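Side-chain contacts in alkane monooxygenase (Geobacillus thermodenitrificans, PDB 3B9O), which belongs to the luciferase-like monooxygenases, a family built on the TIM-barrel fold, and holds flavin mononucleotide in a pocket: residues A91-T96 / K127-W132; T96-F101 / R413-G418; R118-D123 / K170-S175; N179-D184 / I189-S194. All coordinates share one frame; numbering follows the deposited sequence.

Interaction 1 of 4, residues A91-T96 / K127-W132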
loop_
_atom_site.group_PDB
_atom_site.type_symbol
_atom_site.label_atom_id
_atom_site.label_comp_id
_atom_site.label_asym_id
_atom_site.label_seq_id
_atom_site.Cartn_x
_atom_site.Cartn_y
_atom_site.Cartn_z
ATOM N N ALA A 91 6.172 -2.393 17.208
ATOM C CA ALA A 91 7.660 -2.344 17.391
ATOM C C ALA A 91 8.291 -1.252 16.525
ATOM O O ALA A 91 9.180 -0.521 16.993
ATOM C CB ALA A 91 8.312 -3.655 17.084
ATOM N N MET A 92 7.840 -1.166 15.268
ATOM C CA MET A 92 8.383 -0.185 14.322
ATOM C C MET A 92 8.003 1.234 14.727
ATOM O O MET A 92 8.829 2.132 14.615
ATOM C CB MET A 92 7.966 -0.490 12.888
ATOM C CG MET A 92 8.560 -1.768 12.317
ATOM S SD MET A 92 8.244 -2.005 10.553
ATOM C CE MET A 92 6.448 -2.057 10.596
ATOM N N ALA A 93 6.759 1.417 15.196
ATOM C CA ALA A 93 6.302 2.691 15.707
ATOM C C ALA A 93 7.106 3.078 16.946
ATOM O O ALA A 93 7.380 4.272 17.160
ATOM C CB ALA A 93 4.781 2.632 16.036
ATOM N N TYR A 94 7.478 2.081 17.760
ATOM C CA TYR A 94 8.218 2.353 19.024
ATOM C C TYR A 94 9.567 3.009 18.737
ATOM O O TYR A 94 9.936 3.947 19.439
ATOM C CB TYR A 94 8.409 1.095 19.912
ATOM C CG TYR A 94 9.293 1.311 21.151
ATOM C CD1 TYR A 94 8.849 2.092 22.233
ATOM C CD2 TYR A 94 10.560 0.747 21.231
ATOM C CE1 TYR A 94 9.673 2.303 23.373
ATOM C CE2 TYR A 94 11.379 0.915 22.348
ATOM C CZ TYR A 94 10.940 1.702 23.420
ATOM O OH TYR A 94 11.759 1.885 24.532
ATOM N N VAL A 95 10.256 2.564 17.680
ATOM C CA VAL A 95 11.638 3.053 17.367
ATOM C C VAL A 95 11.663 4.243 16.426
ATOM O O VAL A 95 12.725 4.658 15.992
ATOM C CB VAL A 95 12.544 1.920 16.796
ATOM C CG1 VAL A 95 12.633 0.764 17.798
ATOM C CG2 VAL A 95 11.996 1.393 15.422
ATOM N N THR A 96 10.487 4.790 16.086
ATOM C CA THR A 96 10.416 5.946 15.185
ATOM C C THR A 96 9.494 7.069 15.699
ATOM O O THR A 96 8.585 6.822 16.492
ATOM C CB THR A 96 9.953 5.516 13.740
ATOM O OG1 THR A 96 8.672 4.875 13.842
ATOM C CG2 THR A 96 10.943 4.546 13.085
ATOM N N LYS A 127 0.217 7.138 17.482
ATOM C CA LYS A 127 -0.052 8.566 17.591
ATOM C C LYS A 127 -0.373 9.180 16.206
ATOM O O LYS A 127 0.176 10.213 15.784
ATOM C CB LYS A 127 1.069 9.281 18.369
ATOM C CG LYS A 127 1.071 8.962 19.889
ATOM C CD LYS A 127 -0.247 9.461 20.549
ATOM C CE LYS A 127 -0.386 8.994 22.035
ATOM N NZ LYS A 127 -0.797 7.564 22.112
ATOM N N GLY A 128 -1.220 8.475 15.456
ATOM C CA GLY A 128 -1.741 9.053 14.223
ATOM C C GLY A 128 -0.849 8.837 13.016
ATOM O O GLY A 128 -0.738 9.725 12.152
ATOM N N ARG A 129 -0.211 7.665 12.940
ATOM C CA ARG A 129 0.780 7.400 11.882
ATOM C C ARG A 129 0.393 6.107 11.161
ATOM O O ARG A 129 1.232 5.428 10.611
ATOM C CB ARG A 129 2.198 7.299 12.455
ATOM C CG ARG A 129 2.802 8.663 12.945
ATOM C CD ARG A 129 4.204 8.446 13.380
ATOM N NE ARG A 129 4.322 7.614 14.576
ATOM C CZ ARG A 129 5.392 6.864 14.869
ATOM N NH1 ARG A 129 6.425 6.752 14.019
ATOM N NH2 ARG A 129 5.435 6.217 16.017
ATOM N N ILE A 130 -0.899 5.798 11.159
ATOM C CA ILE A 130 -1.413 4.597 10.507
ATOM C C ILE A 130 -2.245 4.919 9.222
ATOM O O ILE A 130 -2.976 5.932 9.151
ATOM C CB ILE A 130 -2.227 3.683 11.512
ATOM C CG1 ILE A 130 -2.364 2.245 10.998
ATOM C CG2 ILE A 130 -3.642 4.253 11.823
ATOM C CD1 ILE A 130 -1.035 1.447 10.933
ATOM N N ALA A 131 -2.121 4.029 8.232
ATOM C CA ALA A 131 -2.856 4.132 6.991
ATOM C C ALA A 131 -3.309 2.731 6.627
ATOM O O ALA A 131 -2.692 1.741 7.045
ATOM C CB ALA A 131 -1.967 4.712 5.898
ATOM N N TRP A 132 -4.419 2.668 5.900
ATOM C CA TRP A 132 -4.976 1.412 5.461
ATOM C C TRP A 132 -5.104 1.380 3.951
ATOM O O TRP A 132 -5.825 2.191 3.346
ATOM C CB TRP A 132 -6.326 1.161 6.179
ATOM C CG TRP A 132 -7.119 -0.021 5.687
ATOM C CD1 TRP A 132 -6.639 -1.165 5.068
ATOM C CD2 TRP A 132 -8.550 -0.184 5.789
ATOM N NE1 TRP A 132 -7.710 -2.012 4.760
ATOM C CE2 TRP A 132 -8.882 -1.442 5.186
ATOM C CE3 TRP A 132 -9.585 0.626 6.301
ATOM C CZ2 TRP A 132 -10.220 -1.918 5.099
ATOM C CZ3 TRP A 132 -10.906 0.151 6.230
ATOM C CH2 TRP A 132 -11.202 -1.123 5.658
#

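Interaction 2 of 4, residues T96-F101 / R413-G418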
loop_
_atom_site.group_PDB
_atom_site.type_symbol
_atom_site.label_atom_id
_atom_site.label_comp_id
_atom_site.label_asym_id
_atom_site.label_seq_id
_atom_site.Cartn_x
_atom_site.Cartn_y
_atom_site.Cartn_z
ATOM N N THR A 96 10.487 4.790 16.086
ATOM C CA THR A 96 10.416 5.946 15.185
ATOM C C THR A 96 9.494 7.069 15.699
ATOM O O THR A 96 8.585 6.822 16.492
ATOM C CB THR A 96 9.953 5.516 13.740
ATOM O OG1 THR A 96 8.672 4.875 13.842
ATOM C CG2 THR A 96 10.943 4.546 13.085
ATOM N N LYS A 97 9.765 8.311 15.255
ATOM C CA LYS A 97 9.005 9.475 15.665
ATOM C C LYS A 97 7.959 9.937 14.648
ATOM O O LYS A 97 6.909 10.425 15.034
ATOM C CB LYS A 97 9.969 10.632 15.972
ATOM C CG LYS A 97 9.295 11.852 16.519
ATOM C CD LYS A 97 10.321 12.952 16.801
ATOM C CE LYS A 97 9.649 14.246 17.265
ATOM N NZ LYS A 97 10.718 15.287 17.479
ATOM N N HIS A 98 8.286 9.823 13.358
ATOM C CA HIS A 98 7.505 10.405 12.265
ATOM C C HIS A 98 7.102 9.431 11.184
ATOM O O HIS A 98 6.077 9.636 10.545
ATOM C CB HIS A 98 8.349 11.463 11.565
ATOM C CG HIS A 98 8.677 12.627 12.426
ATOM N ND1 HIS A 98 7.713 13.513 12.851
ATOM C CD2 HIS A 98 9.861 13.069 12.926
ATOM C CE1 HIS A 98 8.282 14.441 13.604
ATOM N NE2 HIS A 98 9.584 14.210 13.644
ATOM N N LEU A 99 7.927 8.407 10.946
ATOM C CA LEU A 99 7.621 7.402 9.937
ATOM C C LEU A 99 6.190 6.854 10.124
ATOM O O LEU A 99 5.797 6.475 11.248
ATOM C CB LEU A 99 8.654 6.276 9.959
ATOM C CG LEU A 99 8.530 5.201 8.840
ATOM C CD1 LEU A 99 8.991 5.726 7.418
ATOM C CD2 LEU A 99 9.320 3.952 9.209
ATOM N N ALA A 100 5.408 6.856 9.044
ATOM C CA ALA A 100 4.035 6.326 9.064
ATOM C C ALA A 100 3.997 4.879 8.493
ATOM O O ALA A 100 4.982 4.392 7.941
ATOM C CB ALA A 100 3.084 7.235 8.270
ATOM N N PHE A 101 2.845 4.216 8.594
ATOM C CA PHE A 101 2.761 2.780 8.238
ATOM C C PHE A 101 1.453 2.579 7.502
ATOM O O PHE A 101 0.389 2.891 8.052
ATOM C CB PHE A 101 2.815 1.906 9.504
ATOM C CG PHE A 101 4.080 2.098 10.287
ATOM C CD1 PHE A 101 4.129 3.038 11.326
ATOM C CD2 PHE A 101 5.240 1.452 9.920
ATOM C CE1 PHE A 101 5.324 3.265 12.003
ATOM C CE2 PHE A 101 6.431 1.673 10.613
ATOM C CZ PHE A 101 6.464 2.583 11.623
ATOM N N ARG A 413 -1.816 12.079 8.201
ATOM C CA ARG A 413 -2.697 12.870 7.317
ATOM C C ARG A 413 -2.196 14.326 7.171
ATOM O O ARG A 413 -2.264 14.929 6.083
ATOM C CB ARG A 413 -4.181 12.812 7.735
ATOM C CG ARG A 413 -5.125 13.642 6.789
ATOM C CD ARG A 413 -6.407 12.910 6.395
ATOM N NE ARG A 413 -6.942 12.411 7.584
ATOM C CZ ARG A 413 -7.372 11.198 7.952
ATOM N NH1 ARG A 413 -7.616 10.114 7.209
ATOM N NH2 ARG A 413 -7.657 11.169 9.218
ATOM N N GLU A 414 -1.673 14.875 8.255
ATOM C CA GLU A 414 -1.101 16.240 8.199
ATOM C C GLU A 414 0.191 16.327 7.372
ATOM O O GLU A 414 0.394 17.313 6.648
ATOM C CB GLU A 414 -0.895 16.765 9.602
ATOM C CG GLU A 414 -2.199 17.111 10.312
ATOM C CD GLU A 414 -1.973 17.355 11.787
ATOM O OE1 GLU A 414 -1.718 16.392 12.532
ATOM O OE2 GLU A 414 -2.035 18.533 12.190
ATOM N N LYS A 415 1.027 15.288 7.437
ATOM C CA LYS A 415 2.232 15.179 6.602
ATOM C C LYS A 415 1.859 15.149 5.119
ATOM O O LYS A 415 2.624 15.633 4.254
ATOM C CB LYS A 415 3.078 13.955 7.003
ATOM C CG LYS A 415 3.744 14.178 8.353
ATOM C CD LYS A 415 3.969 12.867 9.120
ATOM C CE LYS A 415 5.170 13.004 10.120
ATOM N NZ LYS A 415 4.803 13.840 11.257
ATOM N N LEU A 416 0.663 14.642 4.835
ATOM C CA LEU A 416 0.187 14.534 3.453
ATOM C C LEU A 416 -0.582 15.794 2.990
ATOM O O LEU A 416 -0.379 16.256 1.877
ATOM C CB LEU A 416 -0.717 13.293 3.262
ATOM C CG LEU A 416 -0.095 11.887 3.239
ATOM C CD1 LEU A 416 -1.170 10.813 3.392
ATOM C CD2 LEU A 416 0.682 11.706 1.918
ATOM N N PHE A 417 -1.468 16.317 3.841
ATOM C CA PHE A 417 -2.472 17.318 3.423
ATOM C C PHE A 417 -2.333 18.662 4.160
ATOM O O PHE A 417 -3.087 19.593 3.895
ATOM C CB PHE A 417 -3.890 16.764 3.576
ATOM C CG PHE A 417 -4.197 15.594 2.645
ATOM C CD1 PHE A 417 -4.105 14.288 3.106
ATOM C CD2 PHE A 417 -4.515 15.812 1.317
ATOM C CE1 PHE A 417 -4.363 13.192 2.260
ATOM C CE2 PHE A 417 -4.798 14.721 0.435
ATOM C CZ PHE A 417 -4.744 13.423 0.915
ATOM N N GLY A 418 -1.379 18.760 5.087
ATOM C CA GLY A 418 -1.109 20.018 5.779
ATOM C C GLY A 418 -1.457 20.053 7.253
ATOM O O GLY A 418 -2.417 19.423 7.698
HETATM O O HOH W 1 4.708 12.256 14.115
#

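Interaction 3 of 4, residues R118-D123 / K170-S175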
loop_
_atom_site.group_PDB
_atom_site.type_symbol
_atom_site.label_atom_id
_atom_site.label_comp_id
_atom_site.label_asym_id
_atom_site.label_seq_id
_atom_site.Cartn_x
_atom_site.Cartn_y
_atom_site.Cartn_z
ATOM N N ARG A 118 -8.907 -2.785 15.678
ATOM C CA ARG A 118 -7.465 -2.930 15.372
ATOM C C ARG A 118 -6.843 -1.622 14.860
ATOM O O ARG A 118 -5.738 -1.229 15.295
ATOM C CB ARG A 118 -7.178 -4.059 14.343
ATOM C CG ARG A 118 -7.265 -5.497 14.927
ATOM C CD ARG A 118 -6.747 -6.497 13.911
ATOM N NE ARG A 118 -7.037 -7.847 14.399
ATOM C CZ ARG A 118 -8.175 -8.497 14.206
ATOM N NH1 ARG A 118 -9.150 -7.961 13.470
ATOM N NH2 ARG A 118 -8.322 -9.705 14.737
ATOM N N MET A 119 -7.522 -0.981 13.905
ATOM C CA MET A 119 -7.038 0.273 13.309
ATOM C C MET A 119 -7.089 1.424 14.304
ATOM O O MET A 119 -6.182 2.252 14.340
ATOM C CB MET A 119 -7.831 0.637 12.044
ATOM C CG MET A 119 -7.642 -0.345 10.894
ATOM S SD MET A 119 -5.907 -0.581 10.438
ATOM C CE MET A 119 -5.535 -2.061 11.240
ATOM N N SER A 120 -8.155 1.501 15.090
ATOM C CA SER A 120 -8.209 2.524 16.153
ATOM C C SER A 120 -7.045 2.327 17.151
ATOM O O SER A 120 -6.451 3.306 17.619
ATOM C CB SER A 120 -9.539 2.513 16.901
ATOM O OG SER A 120 -10.601 3.056 16.094
ATOM N N THR A 121 -6.746 1.068 17.451
ATOM C CA THR A 121 -5.668 0.716 18.389
ATOM C C THR A 121 -4.313 1.189 17.840
ATOM O O THR A 121 -3.566 1.859 18.551
ATOM C CB THR A 121 -5.648 -0.816 18.716
ATOM O OG1 THR A 121 -6.891 -1.178 19.342
ATOM C CG2 THR A 121 -4.475 -1.155 19.671
ATOM N N LEU A 122 -4.032 0.882 16.575
ATOM C CA LEU A 122 -2.791 1.358 15.961
ATOM C C LEU A 122 -2.781 2.870 15.821
ATOM O O LEU A 122 -1.737 3.471 15.971
ATOM C CB LEU A 122 -2.515 0.690 14.620
ATOM C CG LEU A 122 -2.368 -0.837 14.660
ATOM C CD1 LEU A 122 -2.323 -1.451 13.214
ATOM C CD2 LEU A 122 -1.117 -1.268 15.508
ATOM N N ASP A 123 -3.927 3.488 15.524
ATOM C CA ASP A 123 -3.969 4.943 15.453
ATOM C C ASP A 123 -3.576 5.604 16.796
ATOM O O ASP A 123 -2.899 6.635 16.804
ATOM C CB ASP A 123 -5.344 5.463 14.972
ATOM C CG ASP A 123 -5.269 6.922 14.492
ATOM O OD1 ASP A 123 -4.343 7.187 13.729
ATOM O OD2 ASP A 123 -6.149 7.770 14.821
ATOM N N LYS A 170 -18.523 4.945 10.126
ATOM C CA LYS A 170 -19.481 5.198 11.236
ATOM C C LYS A 170 -18.857 4.962 12.614
ATOM O O LYS A 170 -18.968 5.794 13.485
ATOM C CB LYS A 170 -20.733 4.352 11.087
ATOM C CG LYS A 170 -21.629 4.790 9.895
ATOM C CD LYS A 170 -22.631 3.671 9.562
ATOM C CE LYS A 170 -23.423 4.132 8.343
ATOM N NZ LYS A 170 -24.627 3.324 8.145
ATOM N N LEU A 171 -18.194 3.829 12.786
ATOM C CA LEU A 171 -17.435 3.536 14.024
ATOM C C LEU A 171 -16.378 4.587 14.389
ATOM O O LEU A 171 -16.316 5.107 15.513
ATOM C CB LEU A 171 -16.809 2.116 13.937
ATOM C CG LEU A 171 -17.808 0.947 13.817
ATOM C CD1 LEU A 171 -17.102 -0.364 13.499
ATOM C CD2 LEU A 171 -18.693 0.818 15.118
ATOM N N TRP A 172 -15.549 4.918 13.416
ATOM C CA TRP A 172 -14.415 5.789 13.645
ATOM C C TRP A 172 -14.736 7.267 13.830
ATOM O O TRP A 172 -14.051 7.933 14.577
ATOM C CB TRP A 172 -13.425 5.652 12.489
ATOM C CG TRP A 172 -12.705 4.337 12.445
ATOM C CD1 TRP A 172 -12.335 3.575 13.512
ATOM C CD2 TRP A 172 -12.169 3.695 11.278
ATOM N NE1 TRP A 172 -11.645 2.464 13.079
ATOM C CE2 TRP A 172 -11.505 2.522 11.717
ATOM C CE3 TRP A 172 -12.201 3.986 9.895
ATOM C CZ2 TRP A 172 -10.912 1.615 10.823
ATOM C CZ3 TRP A 172 -11.604 3.107 9.005
ATOM C CH2 TRP A 172 -10.954 1.926 9.474
ATOM N N GLU A 173 -15.759 7.752 13.119
ATOM C CA GLU A 173 -16.076 9.173 13.007
ATOM C C GLU A 173 -17.315 9.540 13.790
ATOM O O GLU A 173 -17.423 10.653 14.284
ATOM C CB GLU A 173 -16.342 9.575 11.547
ATOM C CG GLU A 173 -15.155 9.373 10.558
ATOM C CD GLU A 173 -14.013 10.342 10.837
ATOM O OE1 GLU A 173 -12.861 9.963 10.587
ATOM O OE2 GLU A 173 -14.279 11.467 11.296
ATOM N N GLY A 174 -18.254 8.619 13.876
ATOM C CA GLY A 174 -19.582 8.975 14.417
ATOM C C GLY A 174 -20.002 8.387 15.771
ATOM O O GLY A 174 -20.916 8.906 16.451
ATOM N N SER A 175 -19.387 7.289 16.170
ATOM C CA SER A 175 -19.863 6.619 17.359
ATOM C C SER A 175 -19.575 7.394 18.651
ATOM O O SER A 175 -20.473 7.582 19.489
ATOM C CB SER A 175 -19.332 5.205 17.387
ATOM O OG SER A 175 -19.743 4.520 18.554
#

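Interaction 4 of 4, residues N179-D184 / I189-S194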
loop_
_atom_site.group_PDB
_atom_site.type_symbol
_atom_site.label_atom_id
_atom_site.label_comp_id
_atom_site.label_asym_id
_atom_site.label_seq_id
_atom_site.Cartn_x
_atom_site.Cartn_y
_atom_site.Cartn_z
ATOM N N ASN A 179 -15.074 14.976 22.301
ATOM C CA ASN A 179 -14.678 15.152 23.680
ATOM C C ASN A 179 -15.469 14.206 24.583
ATOM O O ASN A 179 -15.824 14.579 25.697
ATOM C CB ASN A 179 -14.977 16.606 24.083
ATOM C CG ASN A 179 -14.219 17.629 23.214
ATOM O OD1 ASN A 179 -14.832 18.499 22.566
ATOM N ND2 ASN A 179 -12.883 17.554 23.227
ATOM N N ALA A 180 -15.767 13.000 24.097
ATOM C CA ALA A 180 -16.534 12.037 24.873
ATOM C C ALA A 180 -15.782 11.701 26.167
ATOM O O ALA A 180 -16.390 11.591 27.256
ATOM C CB ALA A 180 -16.811 10.749 24.047
ATOM N N VAL A 181 -14.468 11.545 26.043
ATOM C CA VAL A 181 -13.645 11.177 27.185
ATOM C C VAL A 181 -13.259 12.443 27.935
ATOM O O VAL A 181 -12.647 13.335 27.364
ATOM C CB VAL A 181 -12.404 10.346 26.769
ATOM C CG1 VAL A 181 -11.561 9.955 27.997
ATOM C CG2 VAL A 181 -12.825 9.061 25.980
ATOM N N ILE A 182 -13.648 12.537 29.197
ATOM C CA ILE A 182 -13.382 13.753 29.972
ATOM C C ILE A 182 -12.471 13.513 31.193
ATOM O O ILE A 182 -11.827 14.445 31.693
ATOM C CB ILE A 182 -14.706 14.471 30.357
ATOM C CG1 ILE A 182 -15.622 13.550 31.187
ATOM C CG2 ILE A 182 -15.418 14.964 29.062
ATOM C CD1 ILE A 182 -16.912 14.196 31.738
ATOM N N ARG A 183 -12.414 12.259 31.664
ATOM C CA ARG A 183 -11.518 11.870 32.782
ATOM C C ARG A 183 -11.775 12.785 33.985
ATOM O O ARG A 183 -10.856 13.352 34.569
ATOM C CB ARG A 183 -10.022 11.823 32.340
ATOM C CG ARG A 183 -9.803 10.965 31.092
ATOM C CD ARG A 183 -8.369 10.959 30.517
ATOM N NE ARG A 183 -8.371 10.443 29.135
ATOM C CZ ARG A 183 -8.366 11.205 28.025
ATOM N NH1 ARG A 183 -8.344 12.539 28.131
ATOM N NH2 ARG A 183 -8.403 10.641 26.792
ATOM N N ASP A 184 -13.061 12.939 34.316
ATOM C CA ASP A 184 -13.532 13.901 35.314
ATOM C C ASP A 184 -13.574 13.240 36.696
ATOM O O ASP A 184 -14.538 12.564 37.033
ATOM C CB ASP A 184 -14.935 14.399 34.919
ATOM C CG ASP A 184 -15.531 15.438 35.923
ATOM O OD1 ASP A 184 -15.004 15.623 37.050
ATOM O OD2 ASP A 184 -16.563 16.068 35.564
ATOM N N ILE A 189 -16.707 10.604 36.225
ATOM C CA ILE A 189 -17.141 10.247 34.882
ATOM C C ILE A 189 -15.864 10.186 34.047
ATOM O O ILE A 189 -15.215 11.214 33.832
ATOM C CB ILE A 189 -18.073 11.330 34.271
ATOM C CG1 ILE A 189 -19.313 11.584 35.139
ATOM C CG2 ILE A 189 -18.497 10.920 32.842
ATOM C CD1 ILE A 189 -20.107 12.787 34.636
ATOM N N TYR A 190 -15.515 8.992 33.581
ATOM C CA TYR A 190 -14.333 8.848 32.735
ATOM C C TYR A 190 -14.704 9.311 31.333
ATOM O O TYR A 190 -13.983 10.137 30.723
ATOM C CB TYR A 190 -13.788 7.405 32.712
ATOM C CG TYR A 190 -12.413 7.365 32.114
ATOM C CD1 TYR A 190 -11.288 7.642 32.916
ATOM C CD2 TYR A 190 -12.230 7.137 30.743
ATOM C CE1 TYR A 190 -9.957 7.651 32.368
ATOM C CE2 TYR A 190 -10.902 7.165 30.171
ATOM C CZ TYR A 190 -9.788 7.401 31.003
ATOM O OH TYR A 190 -8.512 7.437 30.483
ATOM N N THR A 191 -15.780 8.722 30.825
ATOM C CA THR A 191 -16.381 9.050 29.507
ATOM C C THR A 191 -17.835 9.410 29.742
ATOM O O THR A 191 -18.555 8.724 30.477
ATOM C CB THR A 191 -16.332 7.843 28.545
ATOM O OG1 THR A 191 -14.974 7.376 28.384
ATOM C CG2 THR A 191 -16.984 8.153 27.169
ATOM N N ASP A 192 -18.251 10.518 29.140
ATOM C CA ASP A 192 -19.645 10.985 29.177
ATOM C C ASP A 192 -20.535 10.035 28.371
ATOM O O ASP A 192 -20.414 9.996 27.142
ATOM C CB ASP A 192 -19.679 12.401 28.548
ATOM C CG ASP A 192 -21.067 13.061 28.613
ATOM O OD1 ASP A 192 -22.102 12.374 28.737
ATOM O OD2 ASP A 192 -21.096 14.302 28.520
ATOM N N PRO A 193 -21.434 9.285 29.032
ATOM C CA PRO A 193 -22.144 8.251 28.271
ATOM C C PRO A 193 -23.141 8.796 27.221
ATOM O O PRO A 193 -23.514 8.078 26.288
ATOM C CB PRO A 193 -22.836 7.398 29.351
ATOM C CG PRO A 193 -22.788 8.185 30.574
ATOM C CD PRO A 193 -21.852 9.332 30.453
ATOM N N SER A 194 -23.504 10.069 27.338
ATOM C CA SER A 194 -24.396 10.698 26.367
ATOM C C SER A 194 -23.654 11.013 25.054
ATOM O O SER A 194 -24.282 11.341 24.047
ATOM C CB SER A 194 -25.072 11.945 26.958
ATOM O OG SER A 194 -24.200 13.062 27.125
HETATM O O HOH W 2 -8.328 7.591 27.856
#

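Interaction 1 of 4, residues A91-T96 / K127-W132
R129 reaches from just before strand 130-135 to the end of helix 89-94, where both terminal nitrogens of its guanidinium donate hydrogen bonds. NH2 of R129 gives one to O of A93 over 3.0 Å; it is fairly straight at the hydrogen (160°) but strikes the carbonyl from well to one side, with a C=O...N angle of 115°. NH1 of R129 gives the other to OG1 of T96 at 2.9 Å. Both acceptors sit at the guanidinium edge, near its plane, which fixes the rotation of the group. The hydroxyl works twice, since OG1 of T96 donates in turn to O of M92 at 2.9 Å. Its chi1 of 58° tucks OG1 between the backbone N and the carbonyl carbon, back over the helix end.

In this TIM barrel the arginine links the end of an outer helix to the chain entering a barrel strand. That chain has just left helix 112-125 through a Schellman motif at K127. NE of R129 is bonded to O of T126, and NH1 has a further weak bond to O of L99.

The van der Waals share is small: CB of A93 rests 3.6 Å from NH2 of R129, and CB of T96 lies at the edge of the same group.

Interaction 2 of 4, residues T96-F101 / R413-G418
K415 extends from helix 412-417 to H98, and its NZ donates a weak hydrogen bond to ND1 of the imidazole at 3.3 Å, arriving at the ring edge near its plane. The aliphatic end of the lysine packs here too: CE of K415 lies 3.5 Å from the backbone O of H98 and 3.8 Å from CB of H98. The two side chains cross at about a right angle. K415 runs nearly extended until CE, where a bend (chi4 72°) turns the ammonium to the ring.

A water bridges alongside, donating to O of K97 at 3.0 Å and accepting from NZ of K415 at 3.3 Å. CG of K97 lies over one face of the imidazole, offset toward the rim.

Further out, NZ bonds to the carbonyls of E408 and G410, so its three hydrogens are shared among four acceptors, the imidazole and water being long ones. The loop carrying H98 is held by E47 of helix 36-48, whose carboxylate accepts from the backbone N of K97, H98 and L99. The contact thus joins the turn before strand 100-106 to a helix near the C-terminus.

ND1 accepting is consistent with a neutral imidazole protonated on NE2, though the bond is weak.

Interaction 3 of 4, residues R118-D123 / K170-S175
W172 leans from helix 154-174 onto M119 and S120 of helix 112-125, packing two outer helices of the TIM barrel against each other. Strand 130-135 lies between them in sequence, as expected of the alternating beta and alpha units of this fold. The backbones are closest at S120 and W172, whose CA atoms are 7.4 Å apart, and the indole of W172 lies between these turns.

The tight part combines a hydroxyl with apolar packing. OG of S120 meets the pyrrole side of the indole, 3.2 Å from CD1 of W172. CB of M119 sits 3.5 Å from CZ2 of W172, coming obliquely at the ring system, and CG of M119 follows at 3.8 Å from the same carbon. The methionine and tryptophan side chains lie side by side and point the same way. Beyond CG the methionine bends, with chi2 at -55° and chi3 at 100°, and its sulfur and methyl lead away from the indole; the M119 side chain also touches L86. W132 and P222 also touch the tryptophan, closing it into a buried cluster.

The helix flanks are looser. R118 is exposed and its end turns away from helix 154-174, while K170, on the far side of its own helix, pairs with E166 in a salt bridge.

Polar atoms at the buried junction find partners beyond the two segments. NE1 of W172 is hydrogen-bonded to A116, one turn earlier on the facing helix, and OG of S120 is bonded to NE2 of H212. OG of S120 and NE1 of W172 are nevertheless 3.2 Å apart, at too poor an angle for a hydrogen bond.

Interaction 4 of 4, residues N179-D184 / I189-S194
I182 and R183 both send their backbone N-H to the carbonyl of Y190, the signature of the beta bulge in this short antiparallel hairpin. N of I182 lies 2.9 Å and N of R183 2.8 Å from O of Y190, both on the same face of the carbonyl plane. The register slips by one between V181, the non-hydrogen-bonded partner of T191, and D184, which forms a hydrogen-bonded pair with I189. In that pair N of D184 donates to O of I189 at 2.8 Å, and N of I189 donates back to O of D184. At the other end N of D192 bonds to O of A180.

Side-chain packing centres on Y190, whose CG lies opposite the backbone N (chi1 -166°), bringing the ring alongside V181 and R183. CG1 of V181 packs 3.6 Å from CE2 of Y190. CG of R183 sits over one face of the ring, a CH-pi contact 3.8 Å from its centroid, while the guanidinium plane stands 84° from the ring plane. Among the polar ends, a water accepts from NE of R183 at 3.1 Å and is hydrogen-bonded to OH of Y190 at 2.6 Å; NH2 of R183 forms a salt bridge with E215. OD2 of D184 takes a bond from ND2 of N187. OD1 of D192 accepts from N of S194, closing an Asx turn, and also from its OG.

The hairpin follows helix 154-174 as a two-stranded sheet separate from the barrel, touching loop residues W176, V196 and E215, and the contact's centre is about 36 Å from the chain's.

Overall arrangement
Interactions 1 and 2 are close neighbours, their centres 9 Å apart; they share T96 and meet through the pairing of barrel strands 100-106 and 130-135. Interaction 3, centred 15 Å from interaction 1, lies on the outer helices that precede and follow strand 130-135, and W132 packs on W172 between them. Interaction 4 is the outlier, 27 Å from interaction 1 and 17 Å from interaction 3, on a hairpin outside the barrel sheet. Along the chain, interaction 1 alternates with both 2 and 3, while 3 and 4 follow in series inside the long loop closed by interaction 2, which brings the C-terminal region back to the barrel.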